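Local coordinates for exported protein (Bacteroides fragilis, PDB 3MSW) that is of unknown function but is probably exported and folds as a single-layer antiparallel beta-sheet evolved from beta-hairpin repeats, at residues 76-88 / 96-108. Residues are numbered along the deposited sequence; the frame is centred on the assembly and turned at random.
Sequences RYETETSVEYSVW and DLSKKYIYITDNN
Strand E80-V87 pairs antiparallel with D96-T105, forming an interior hairpin of an antiparallel meander, between strands 65-77 and 111-120; T79, in the turn before it, accepts from T105 N. T81/Y103 and V83/Y101 are hydrogen-bonded pairs, each joined by two backbone bonds; V83 N reaches Y101 O at 2.8 Å. Alongside the N-H bonds, CA-H...O contacts such as K100 CA to V83 O (3.2 Å) supplement the ladder. The register slips by one at a classic beta bulge, where S98 and K99 both face Y85 and Y85 O accepts from S98 N and K99 N together. Beyond it, V87 and D96 again exchange two bonds.

One face carries V83, Y85, Y101 and Y103. V83 CG2 comes in at the edge of the Y103 ring, 3.9 Å from CE2, while CG1 turns to Y101 CD2. K99, bent at three successive torsions, curls back so that NZ donates to Y101 OH. Beside Y85, S98 CB lies 4.0 Å from ring atom CD2.

On the other face, the E84 and K100 chains extend alongside each other in the same direction. K100 is extended throughout (chi1 -175°, CG opposite the backbone N), which carries NZ to a long salt bridge with E84 OE2 (3.9 Å); a water accepts from NZ and also bonds S82 OG. L97 CD2 packs against E84 OE1 and S86 OG.

At the T79 end, water bridges E78 O to T105 OG1, and R76 reaches E78 O with both terminal guanidinium nitrogens, NH2 on a lone pair and NH1 above the carbonyl plane.

Both faces thus mix apolar and polar groups, with no buried side chains here: cohesion probably rests largely on the backbone ladder, consistent with a sheet one layer thick.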
loop_
_atom_site.group_PDB
_atom_site.type_symbol
_atom_site.label_atom_id
_atom_site.label_comp_id
_atom_site.label_asym_id
_atom_site.label_seq_id
_atom_site.Cartn_x
_atom_site.Cartn_y
_atom_site.Cartn_z
ATOM N N ARG A 76 -7.093 1.661 -12.256
ATOM C CA ARG A 76 -7.810 0.603 -12.938
ATOM C C ARG A 76 -8.100 1.003 -14.347
ATOM O O ARG A 76 -8.546 2.127 -14.617
ATOM C CB ARG A 76 -9.119 0.267 -12.205
ATOM C CG ARG A 76 -8.912 -0.223 -10.754
ATOM C CD ARG A 76 -8.627 -1.716 -10.643
ATOM N NE ARG A 76 -9.768 -2.501 -11.107
ATOM C CZ ARG A 76 -9.813 -3.132 -12.275
ATOM N NH1 ARG A 76 -8.753 -3.135 -13.081
ATOM N NH2 ARG A 76 -10.912 -3.786 -12.639
ATOM N N TYR A 77 -7.799 0.082 -15.256
ATOM C CA TYR A 77 -8.011 0.221 -16.681
ATOM C C TYR A 77 -8.619 -1.098 -17.195
ATOM O O TYR A 77 -8.093 -1.694 -18.119
ATOM C CB TYR A 77 -6.694 0.511 -17.408
ATOM C CG TYR A 77 -5.897 1.659 -16.846
ATOM C CD1 TYR A 77 -6.153 2.966 -17.239
ATOM C CD2 TYR A 77 -4.812 1.431 -15.997
ATOM C CE1 TYR A 77 -5.390 4.027 -16.758
ATOM C CE2 TYR A 77 -4.036 2.484 -15.520
ATOM C CZ TYR A 77 -4.332 3.781 -15.903
ATOM O OH TYR A 77 -3.585 4.830 -15.449
ATOM N N GLU A 78 -9.698 -1.560 -16.531
ATOM C CA GLU A 78 -10.504 -2.740 -16.845
ATOM C C GLU A 78 -9.728 -4.022 -16.650
ATOM O O GLU A 78 -9.672 -4.514 -15.510
ATOM C CB GLU A 78 -11.137 -2.615 -18.253
ATOM C CG GLU A 78 -12.337 -3.511 -18.497
ATOM C CD GLU A 78 -12.933 -3.349 -19.880
ATOM O OE1 GLU A 78 -13.480 -2.260 -20.160
ATOM O OE2 GLU A 78 -12.811 -4.290 -20.697
ATOM N N THR A 79 -9.084 -4.540 -17.737
ATOM C CA THR A 79 -8.266 -5.748 -17.673
ATOM C C THR A 79 -6.884 -5.424 -17.045
ATOM O O THR A 79 -6.163 -6.336 -16.685
ATOM C CB THR A 79 -8.117 -6.414 -19.056
ATOM O OG1 THR A 79 -7.451 -5.533 -19.975
ATOM C CG2 THR A 79 -9.442 -6.922 -19.624
ATOM N N GLU A 80 -6.511 -4.144 -16.959
ATOM C CA GLU A 80 -5.209 -3.764 -16.410
ATOM C C GLU A 80 -5.325 -2.963 -15.118
ATOM O O GLU A 80 -6.142 -2.046 -15.031
ATOM C CB GLU A 80 -4.392 -2.996 -17.465
ATOM C CG GLU A 80 -3.007 -2.605 -16.957
ATOM C CD GLU A 80 -2.100 -1.880 -17.926
ATOM O OE1 GLU A 80 -2.256 -2.067 -19.153
ATOM O OE2 GLU A 80 -1.196 -1.157 -17.451
ATOM N N THR A 81 -4.505 -3.310 -14.120
ATOM C CA THR A 81 -4.417 -2.599 -12.852
ATOM C C THR A 81 -2.946 -2.217 -12.697
ATOM O O THR A 81 -2.055 -3.075 -12.785
ATOM C CB THR A 81 -4.881 -3.456 -11.643
ATOM O OG1 THR A 81 -6.220 -3.871 -11.841
ATOM C CG2 THR A 81 -4.816 -2.681 -10.303
ATOM N N SER A 82 -2.701 -0.941 -12.437
ATOM C CA SER A 82 -1.356 -0.415 -12.226
ATOM C C SER A 82 -1.291 0.107 -10.768
ATOM O O SER A 82 -2.192 0.834 -10.348
ATOM C CB SER A 82 -1.117 0.712 -13.221
ATOM O OG SER A 82 0.231 1.138 -13.268
ATOM N N VAL A 83 -0.249 -0.288 -10.000
ATOM C CA VAL A 83 -0.040 0.069 -8.577
ATOM C C VAL A 83 1.329 0.759 -8.441
ATOM O O VAL A 83 2.347 0.164 -8.797
ATOM C CB VAL A 83 -0.132 -1.199 -7.652
ATOM C CG1 VAL A 83 0.051 -0.845 -6.186
ATOM C CG2 VAL A 83 -1.435 -1.966 -7.852
ATOM N N GLU A 84 1.352 2.010 -7.967
ATOM C CA GLU A 84 2.617 2.705 -7.757
ATOM C C GLU A 84 2.766 2.965 -6.286
ATOM O O GLU A 84 1.904 3.620 -5.673
ATOM C CB GLU A 84 2.703 4.034 -8.529
ATOM C CG GLU A 84 2.896 3.841 -10.027
ATOM C CD GLU A 84 2.989 5.111 -10.851
ATOM O OE1 GLU A 84 3.033 6.214 -10.260
ATOM O OE2 GLU A 84 2.978 5.000 -12.095
ATOM N N TYR A 85 3.902 2.514 -5.740
ATOM C CA TYR A 85 4.244 2.684 -4.338
ATOM C C TYR A 85 5.353 3.721 -4.218
ATOM O O TYR A 85 6.404 3.565 -4.832
ATOM C CB TYR A 85 4.710 1.330 -3.777
ATOM C CG TYR A 85 5.217 1.397 -2.357
ATOM C CD1 TYR A 85 4.341 1.577 -1.289
ATOM C CD2 TYR A 85 6.569 1.233 -2.074
ATOM C CE1 TYR A 85 4.797 1.586 0.025
ATOM C CE2 TYR A 85 7.044 1.297 -0.765
ATOM C CZ TYR A 85 6.150 1.447 0.282
ATOM O OH TYR A 85 6.607 1.498 1.572
ATOM N N SER A 86 5.116 4.779 -3.433
ATOM C CA SER A 86 6.080 5.857 -3.218
ATOM C C SER A 86 6.401 5.991 -1.731
ATOM O O SER A 86 5.529 5.783 -0.890
ATOM C CB SER A 86 5.527 7.182 -3.735
ATOM O OG SER A 86 5.390 7.177 -5.147
ATOM N N VAL A 87 7.644 6.335 -1.414
ATOM C CA VAL A 87 8.099 6.482 -0.032
ATOM C C VAL A 87 8.251 7.972 0.248
ATOM O O VAL A 87 8.812 8.698 -0.583
ATOM C CB VAL A 87 9.432 5.698 0.195
ATOM C CG1 VAL A 87 9.947 5.867 1.622
ATOM C CG2 VAL A 87 9.251 4.223 -0.111
ATOM N N TRP A 88 7.759 8.431 1.417
ATOM C CA TRP A 88 7.902 9.833 1.810
ATOM C C TRP A 88 9.377 10.132 2.097
ATOM O O TRP A 88 10.021 9.412 2.879
ATOM C CB TRP A 88 7.034 10.160 3.039
ATOM C CG TRP A 88 7.151 11.583 3.507
ATOM C CD1 TRP A 88 7.810 12.035 4.617
ATOM C CD2 TRP A 88 6.619 12.745 2.855
ATOM N NE1 TRP A 88 7.714 13.404 4.698
ATOM C CE2 TRP A 88 6.960 13.864 3.649
ATOM C CE3 TRP A 88 5.850 12.945 1.693
ATOM C CZ2 TRP A 88 6.581 15.163 3.309
ATOM C CZ3 TRP A 88 5.462 14.234 1.364
ATOM C CH2 TRP A 88 5.800 15.322 2.184
ATOM N N ASP A 96 9.030 9.857 -3.100
ATOM C CA ASP A 96 9.890 9.227 -4.100
ATOM C C ASP A 96 9.238 7.927 -4.614
ATOM O O ASP A 96 8.937 7.040 -3.813
ATOM C CB ASP A 96 11.271 8.897 -3.511
ATOM C CG ASP A 96 12.169 10.081 -3.188
ATOM O OD1 ASP A 96 11.892 11.197 -3.692
ATOM O OD2 ASP A 96 13.155 9.888 -2.452
ATOM N N LEU A 97 9.060 7.802 -5.949
ATOM C CA LEU A 97 8.517 6.591 -6.585
ATOM C C LEU A 97 9.466 5.436 -6.244
ATOM O O LEU A 97 10.667 5.625 -6.332
ATOM C CB LEU A 97 8.415 6.798 -8.115
ATOM C CG LEU A 97 7.127 7.449 -8.652
ATOM C CD1 LEU A 97 7.241 7.732 -10.135
ATOM C CD2 LEU A 97 5.909 6.561 -8.422
ATOM N N SER A 98 8.956 4.302 -5.726
ATOM C CA SER A 98 9.835 3.211 -5.301
ATOM C C SER A 98 9.567 1.880 -6.035
ATOM O O SER A 98 10.503 1.264 -6.574
ATOM C CB SER A 98 9.759 3.041 -3.784
ATOM O OG SER A 98 10.411 1.882 -3.284
ATOM N N LYS A 99 8.306 1.419 -6.013
ATOM C CA LYS A 99 7.903 0.150 -6.636
ATOM C C LYS A 99 6.686 0.337 -7.525
ATOM O O LYS A 99 5.829 1.182 -7.244
ATOM C CB LYS A 99 7.600 -0.940 -5.571
ATOM C CG LYS A 99 8.763 -1.285 -4.609
ATOM C CD LYS A 99 9.914 -2.125 -5.264
ATOM C CE LYS A 99 9.530 -3.364 -6.101
ATOM N NZ LYS A 99 9.197 -4.576 -5.294
ATOM N N LYS A 100 6.600 -0.460 -8.592
ATOM C CA LYS A 100 5.434 -0.427 -9.478
ATOM C C LYS A 100 5.018 -1.837 -9.803
ATOM O O LYS A 100 5.878 -2.690 -10.080
ATOM C CB LYS A 100 5.706 0.391 -10.743
ATOM C CG LYS A 100 4.479 0.561 -11.643
ATOM C CD LYS A 100 4.820 1.288 -12.924
ATOM C CE LYS A 100 3.594 1.925 -13.545
ATOM N NZ LYS A 100 3.898 2.482 -14.889
ATOM N N TYR A 101 3.704 -2.103 -9.747
ATOM C CA TYR A 101 3.164 -3.415 -10.096
ATOM C C TYR A 101 2.088 -3.288 -11.123
ATOM O O TYR A 101 1.255 -2.379 -11.020
ATOM C CB TYR A 101 2.607 -4.176 -8.872
ATOM C CG TYR A 101 3.575 -4.168 -7.721
ATOM C CD1 TYR A 101 4.627 -5.077 -7.664
ATOM C CD2 TYR A 101 3.455 -3.240 -6.693
ATOM C CE1 TYR A 101 5.584 -5.012 -6.649
ATOM C CE2 TYR A 101 4.404 -3.163 -5.679
ATOM C CZ TYR A 101 5.454 -4.063 -5.649
ATOM O OH TYR A 101 6.359 -4.028 -4.627
ATOM N N ILE A 102 2.099 -4.208 -12.111
ATOM C CA ILE A 102 1.070 -4.249 -13.155
ATOM C C ILE A 102 0.431 -5.645 -13.157
ATOM O O ILE A 102 1.147 -6.653 -13.204
ATOM C CB ILE A 102 1.555 -3.836 -14.586
ATOM C CG1 ILE A 102 2.126 -2.398 -14.621
ATOM C CG2 ILE A 102 0.415 -3.988 -15.609
ATOM C CD1 ILE A 102 2.816 -2.034 -15.969
ATOM N N TYR A 103 -0.921 -5.692 -13.117
ATOM C CA TYR A 103 -1.670 -6.955 -13.156
ATOM C C TYR A 103 -2.603 -6.903 -14.351
ATOM O O TYR A 103 -3.439 -6.008 -14.450
ATOM C CB TYR A 103 -2.469 -7.187 -11.863
ATOM C CG TYR A 103 -1.631 -7.045 -10.614
ATOM C CD1 TYR A 103 -0.908 -8.125 -10.107
ATOM C CD2 TYR A 103 -1.559 -5.830 -9.935
ATOM C CE1 TYR A 103 -0.116 -7.989 -8.961
ATOM C CE2 TYR A 103 -0.773 -5.685 -8.795
ATOM C CZ TYR A 103 -0.041 -6.761 -8.324
ATOM O OH TYR A 103 0.698 -6.604 -7.182
ATOM N N ILE A 104 -2.441 -7.852 -15.269
ATOM C CA ILE A 104 -3.272 -7.956 -16.448
ATOM C C ILE A 104 -4.158 -9.185 -16.314
ATOM O O ILE A 104 -3.645 -10.289 -16.132
ATOM C CB ILE A 104 -2.409 -7.965 -17.756
ATOM C CG1 ILE A 104 -1.606 -6.635 -17.860
ATOM C CG2 ILE A 104 -3.292 -8.194 -19.013
ATOM C CD1 ILE A 104 -0.472 -6.669 -18.828
ATOM N N THR A 105 -5.489 -8.997 -16.439
ATOM C CA THR A 105 -6.416 -10.134 -16.438
ATOM C C THR A 105 -7.071 -10.260 -17.809
ATOM O O THR A 105 -6.912 -9.377 -18.660
ATOM C CB THR A 105 -7.525 -9.981 -15.371
ATOM O OG1 THR A 105 -8.457 -8.987 -15.800
ATOM C CG2 THR A 105 -6.987 -9.700 -13.959
ATOM N N ASP A 106 -7.827 -11.341 -18.022
ATOM C CA ASP A 106 -8.642 -11.475 -19.226
ATOM C C ASP A 106 -10.023 -10.885 -18.860
ATOM O O ASP A 106 -10.190 -10.332 -17.769
ATOM C CB ASP A 106 -8.716 -12.938 -19.736
ATOM C CG ASP A 106 -9.360 -13.968 -18.819
ATOM O OD1 ASP A 106 -10.045 -13.569 -17.862
ATOM O OD2 ASP A 106 -9.224 -15.177 -19.101
ATOM N N ASN A 107 -11.004 -11.018 -19.745
ATOM C CA ASN A 107 -12.353 -10.499 -19.533
ATOM C C ASN A 107 -13.132 -11.239 -18.427
ATOM O O ASN A 107 -14.197 -10.774 -18.046
ATOM C CB ASN A 107 -13.130 -10.545 -20.867
ATOM C CG ASN A 107 -12.581 -9.650 -21.970
ATOM O OD1 ASN A 107 -12.710 -9.956 -23.163
ATOM N ND2 ASN A 107 -11.991 -8.508 -21.619
ATOM N N ASN A 108 -12.634 -12.405 -17.949
ATOM C CA ASN A 108 -13.287 -13.187 -16.878
ATOM C C ASN A 108 -12.619 -12.984 -15.529
ATOM O O ASN A 108 -12.971 -13.658 -14.558
ATOM C CB ASN A 108 -13.347 -14.695 -17.221
ATOM C CG ASN A 108 -13.956 -15.032 -18.559
ATOM O OD1 ASN A 108 -14.989 -14.486 -18.957
ATOM N ND2 ASN A 108 -13.355 -15.987 -19.264
HETATM O O HOH W 1 -8.743 -6.723 -14.129
HETATM O O HOH W 2 -6.084 -6.119 -13.411
HETATM O O HOH W 3 1.069 2.034 -16.109
#